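Local coordinates for protein succinylglutamate desuccinylase/aspartoacylase (Shewanella frigidimarina, PDB 3LWU) that probably hydrolyses ester or amide bonds as a zinc-dependent member of the succinylglutamate desuccinylase/aspartoacylase family, at residues Lys312-Tyr323 against Ser369-Lys380. Residues are numbered along the deposited sequence; the frame is centred on the assembly and turned at random.
Sequences KFHAPKAGLIEY and SASVLQGTELYK. With SO4 (sulfate ion), chain D.
K312 runs beside K380, its CG 4.0 Å from CD of that lysine, before its chain bends at chi3 and chi4 toward E377, with which its NZ makes a salt bridge of doubtful modelled geometry. F313 sits at a classic beta bulge: its O takes a nearly straight bond from L378 N (2.8 Å) and a weak one from Y379 N, while its N reaches Y379 O. The F313 ring lies alongside L378, with CD1 of the leucine at its edge, and meets F166 of the second subunit edge-to-face. H314 turns its ring edge to a sulfate ion, probably from the crystallisation liquor, NE2 donating in plane to O2 at 2.8 Å, while its ND1 bonds F166 O of that subunit. Beyond the bulge the segments stay antiparallel but change sheets: strand 312-314 pairs with 377-380, strand 319-323 with 371-372, and the intervening loop of the first segment meets a type II turn, L373 to T376, in the second. There A315 N donates to T376 O, G375 N returns a bond to A315 O on a lone pair, and A315 CB packs on V372 CG2 (3.7 Å). G319 and V372 form a hydrogen-bonded pair. I321 crosses V372 at about a right angle, its CG1 against both valine methyls. Y323 has CG anti to its carbonyl carbon (chi1 -64°), which sets one ring face against I321 CG2, near the rim; Y323 OH donates to S369 O at 2.7 Å, and Y379 CE1 lies at the Y323 ring edge, 3.7 Å from Y323 CD1. A leucine here would probably leave S369 O without this donor and open a gap beside Y379 and against H366, the ring that stacks on Y323.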
loop_
_atom_site.group_PDB
_atom_site.type_symbol
_atom_site.label_atom_id
_atom_site.label_comp_id
_atom_site.label_asym_id
_atom_site.label_seq_id
_atom_site.Cartn_x
_atom_site.Cartn_y
_atom_site.Cartn_z
ATOM N N LYS A 312 -8.761 24.516 -3.660
ATOM C CA LYS A 312 -9.065 23.105 -3.595
ATOM C C LYS A 312 -10.510 22.896 -3.170
ATOM O O LYS A 312 -10.920 23.328 -2.107
ATOM C CB LYS A 312 -8.196 22.429 -2.568
ATOM C CG LYS A 312 -6.715 22.534 -2.776
ATOM C CD LYS A 312 -5.928 21.652 -1.742
ATOM C CE LYS A 312 -6.325 20.175 -1.808
ATOM N NZ LYS A 312 -5.875 19.540 -3.063
ATOM N N PHE A 313 -11.278 22.205 -3.986
ATOM C CA PHE A 313 -12.645 21.840 -3.605
ATOM C C PHE A 313 -12.665 20.408 -3.063
ATOM O O PHE A 313 -12.343 19.463 -3.805
ATOM C CB PHE A 313 -13.620 21.990 -4.789
ATOM C CG PHE A 313 -15.073 21.788 -4.405
ATOM C CD1 PHE A 313 -15.772 22.768 -3.742
ATOM C CD2 PHE A 313 -15.727 20.609 -4.690
ATOM C CE1 PHE A 313 -17.123 22.580 -3.380
ATOM C CE2 PHE A 313 -17.080 20.415 -4.328
ATOM C CZ PHE A 313 -17.761 21.386 -3.668
ATOM N N HIS A 314 -13.052 20.263 -1.793
ATOM C CA HIS A 314 -13.132 18.956 -1.110
ATOM C C HIS A 314 -14.542 18.410 -1.185
ATOM O O HIS A 314 -15.504 19.167 -1.163
ATOM C CB HIS A 314 -12.717 19.083 0.357
ATOM C CG HIS A 314 -11.317 19.587 0.536
ATOM N ND1 HIS A 314 -11.030 20.919 0.725
ATOM C CD2 HIS A 314 -10.124 18.945 0.515
ATOM C CE1 HIS A 314 -9.724 21.077 0.847
ATOM N NE2 HIS A 314 -9.148 19.899 0.727
ATOM N N ALA A 315 -14.661 17.089 -1.315
ATOM C CA ALA A 315 -15.951 16.446 -1.338
ATOM C C ALA A 315 -16.770 16.863 -0.121
ATOM O O ALA A 315 -16.339 16.672 1.000
ATOM C CB ALA A 315 -15.805 14.864 -1.435
ATOM N N PRO A 316 -17.974 17.408 -0.334
ATOM C CA PRO A 316 -18.792 17.796 0.825
ATOM C C PRO A 316 -19.434 16.569 1.484
ATOM O O PRO A 316 -19.857 16.638 2.612
ATOM C CB PRO A 316 -19.861 18.730 0.213
ATOM C CG PRO A 316 -20.024 18.149 -1.191
ATOM C CD PRO A 316 -18.640 17.705 -1.611
ATOM N N LYS A 317 -19.498 15.463 0.772
ATOM C CA LYS A 317 -19.909 14.157 1.347
ATOM C C LYS A 317 -19.242 13.030 0.536
ATOM O O LYS A 317 -18.719 13.268 -0.541
ATOM C CB LYS A 317 -21.432 14.005 1.313
ATOM C CG LYS A 317 -22.012 13.864 -0.113
ATOM C CD LYS A 317 -23.577 13.786 -0.143
ATOM C CE LYS A 317 -24.107 13.283 -1.522
ATOM N NZ LYS A 317 -25.617 13.250 -1.588
ATOM N N ALA A 318 -19.245 11.822 1.074
ATOM C CA ALA A 318 -18.624 10.713 0.434
ATOM C C ALA A 318 -19.546 10.238 -0.702
ATOM O O ALA A 318 -20.768 10.451 -0.637
ATOM C CB ALA A 318 -18.395 9.542 1.484
ATOM N N GLY A 319 -18.975 9.567 -1.700
ATOM C CA GLY A 319 -19.781 8.822 -2.655
ATOM C C GLY A 319 -19.016 8.435 -3.907
ATOM O O GLY A 319 -17.795 8.417 -3.919
ATOM N N LEU A 320 -19.744 8.091 -4.956
ATOM C CA LEU A 320 -19.161 7.813 -6.254
ATOM C C LEU A 320 -19.348 9.046 -7.132
ATOM O O LEU A 320 -20.410 9.662 -7.116
ATOM C CB LEU A 320 -19.837 6.593 -6.857
ATOM C CG LEU A 320 -19.703 5.330 -6.032
ATOM C CD1 LEU A 320 -20.393 4.102 -6.720
ATOM C CD2 LEU A 320 -18.215 5.077 -5.762
ATOM N N ILE A 321 -18.298 9.407 -7.870
ATOM C CA ILE A 321 -18.195 10.666 -8.524
ATOM C C ILE A 321 -18.107 10.607 -10.049
ATOM O O ILE A 321 -17.251 9.911 -10.621
ATOM C CB ILE A 321 -16.953 11.416 -8.036
ATOM C CG1 ILE A 321 -16.991 11.551 -6.515
ATOM C CG2 ILE A 321 -16.895 12.846 -8.684
ATOM C CD1 ILE A 321 -18.142 12.418 -6.031
ATOM N N GLU A 322 -19.008 11.372 -10.674
ATOM C CA GLU A 322 -18.886 11.696 -12.083
ATOM C C GLU A 322 -18.367 13.130 -12.237
ATOM O O GLU A 322 -18.928 14.086 -11.703
ATOM C CB GLU A 322 -20.203 11.504 -12.858
ATOM C CG GLU A 322 -20.000 11.682 -14.381
ATOM C CD GLU A 322 -21.132 11.125 -15.233
ATOM O OE1 GLU A 322 -21.968 10.351 -14.731
ATOM O OE2 GLU A 322 -21.177 11.476 -16.422
ATOM N N TYR A 323 -17.245 13.250 -12.945
ATOM C CA TYR A 323 -16.548 14.517 -13.126
ATOM C C TYR A 323 -17.136 15.187 -14.353
ATOM O O TYR A 323 -16.805 14.812 -15.446
ATOM C CB TYR A 323 -15.018 14.293 -13.247
ATOM C CG TYR A 323 -14.446 13.726 -11.955
ATOM C CD1 TYR A 323 -14.154 14.542 -10.885
ATOM C CD2 TYR A 323 -14.249 12.358 -11.799
ATOM C CE1 TYR A 323 -13.676 14.029 -9.693
ATOM C CE2 TYR A 323 -13.793 11.842 -10.627
ATOM C CZ TYR A 323 -13.509 12.673 -9.572
ATOM O OH TYR A 323 -13.072 12.135 -8.380
ATOM N N SER A 369 -9.597 9.033 -8.985
ATOM C CA SER A 369 -10.489 7.896 -8.706
ATOM C C SER A 369 -11.935 8.409 -8.652
ATOM O O SER A 369 -12.169 9.596 -8.444
ATOM C CB SER A 369 -10.088 7.263 -7.380
ATOM O OG SER A 369 -11.023 6.313 -6.911
ATOM N N ALA A 370 -12.894 7.511 -8.827
ATOM C CA ALA A 370 -14.292 7.867 -8.830
ATOM C C ALA A 370 -14.952 7.542 -7.506
ATOM O O ALA A 370 -16.145 7.764 -7.394
ATOM C CB ALA A 370 -15.018 7.158 -9.947
ATOM N N SER A 371 -14.220 7.036 -6.508
ATOM C CA SER A 371 -14.796 6.868 -5.154
ATOM C C SER A 371 -14.071 7.734 -4.148
ATOM O O SER A 371 -12.841 7.689 -4.038
ATOM C CB SER A 371 -14.760 5.415 -4.697
ATOM O OG SER A 371 -13.575 4.794 -5.085
ATOM N N VAL A 372 -14.828 8.531 -3.409
ATOM C CA VAL A 372 -14.239 9.484 -2.479
ATOM C C VAL A 372 -14.856 9.432 -1.083
ATOM O O VAL A 372 -15.958 8.951 -0.881
ATOM C CB VAL A 372 -14.326 10.907 -3.058
ATOM C CG1 VAL A 372 -13.768 10.921 -4.480
ATOM C CG2 VAL A 372 -15.785 11.501 -2.982
ATOM N N LEU A 373 -14.126 9.971 -0.124
ATOM C CA LEU A 373 -14.607 10.131 1.220
ATOM C C LEU A 373 -15.057 11.569 1.375
ATOM O O LEU A 373 -14.774 12.445 0.531
ATOM C CB LEU A 373 -13.487 9.801 2.208
ATOM C CG LEU A 373 -12.852 8.401 2.270
ATOM C CD1 LEU A 373 -12.004 8.056 1.068
ATOM C CD2 LEU A 373 -12.008 8.283 3.571
ATOM N N GLN A 374 -15.735 11.852 2.477
ATOM C CA GLN A 374 -15.921 13.212 2.874
ATOM C C GLN A 374 -14.539 13.826 3.104
ATOM O O GLN A 374 -13.667 13.257 3.799
ATOM C CB GLN A 374 -16.803 13.302 4.109
ATOM C CG GLN A 374 -17.162 14.739 4.483
ATOM C CD GLN A 374 -18.111 14.838 5.633
ATOM O OE1 GLN A 374 -18.109 14.009 6.522
ATOM N NE2 GLN A 374 -18.908 15.888 5.647
ATOM N N GLY A 375 -14.330 14.984 2.485
ATOM C CA GLY A 375 -13.042 15.661 2.470
ATOM C C GLY A 375 -12.035 15.290 1.376
ATOM O O GLY A 375 -11.033 15.972 1.238
ATOM N N THR A 376 -12.241 14.217 0.598
ATOM C CA THR A 376 -11.302 13.930 -0.464
ATOM C C THR A 376 -11.262 15.169 -1.410
ATOM O O THR A 376 -12.293 15.791 -1.646
ATOM C CB THR A 376 -11.676 12.642 -1.234
ATOM O OG1 THR A 376 -11.775 11.541 -0.313
ATOM C CG2 THR A 376 -10.632 12.318 -2.287
ATOM N N GLU A 377 -10.073 15.553 -1.885
ATOM C CA GLU A 377 -9.928 16.625 -2.879
ATOM C C GLU A 377 -10.591 16.208 -4.186
ATOM O O GLU A 377 -10.284 15.142 -4.668
ATOM C CB GLU A 377 -8.455 16.872 -3.163
ATOM C CG GLU A 377 -8.168 17.975 -4.209
ATOM C CD GLU A 377 -7.001 17.596 -5.145
ATOM O OE1 GLU A 377 -7.127 16.617 -5.989
ATOM O OE2 GLU A 377 -5.972 18.259 -5.027
ATOM N N LEU A 378 -11.538 16.988 -4.708
ATOM C CA LEU A 378 -12.238 16.617 -5.944
ATOM C C LEU A 378 -11.588 17.324 -7.106
ATOM O O LEU A 378 -11.229 16.684 -8.073
ATOM C CB LEU A 378 -13.744 16.925 -5.910
ATOM C CG LEU A 378 -14.659 16.032 -5.079
ATOM C CD1 LEU A 378 -16.104 16.509 -5.147
ATOM C CD2 LEU A 378 -14.520 14.588 -5.478
ATOM N N TYR A 379 -11.487 18.650 -7.003
ATOM C CA TYR A 379 -10.863 19.496 -8.000
ATOM C C TYR A 379 -9.975 20.567 -7.374
ATOM O O TYR A 379 -10.167 20.999 -6.221
ATOM C CB TYR A 379 -11.900 20.287 -8.818
ATOM C CG TYR A 379 -12.573 19.609 -9.995
ATOM C CD1 TYR A 379 -13.709 18.805 -9.810
ATOM C CD2 TYR A 379 -12.163 19.869 -11.315
ATOM C CE1 TYR A 379 -14.357 18.217 -10.888
ATOM C CE2 TYR A 379 -12.808 19.263 -12.408
ATOM C CZ TYR A 379 -13.913 18.441 -12.185
ATOM O OH TYR A 379 -14.610 17.861 -13.234
ATOM N N LYS A 380 -9.062 21.071 -8.193
ATOM C CA LYS A 380 -8.475 22.392 -7.971
ATOM C C LYS A 380 -8.914 23.290 -9.110
ATOM O O LYS A 380 -8.851 22.879 -10.284
ATOM C CB LYS A 380 -6.967 22.334 -7.911
ATOM C CG LYS A 380 -6.371 21.602 -6.716
ATOM C CD LYS A 380 -5.089 22.306 -6.441
ATOM C CE LYS A 380 -3.996 21.526 -5.819
ATOM N NZ LYS A 380 -2.893 22.564 -5.799
HETATM S S SO4 D . -5.666 20.516 2.330
HETATM O O1 SO4 D . -4.736 21.205 1.421
HETATM O O2 SO4 D . -6.531 19.614 1.552
HETATM O O3 SO4 D . -4.903 19.763 3.340
HETATM O O4 SO4 D . -6.479 21.536 2.998
#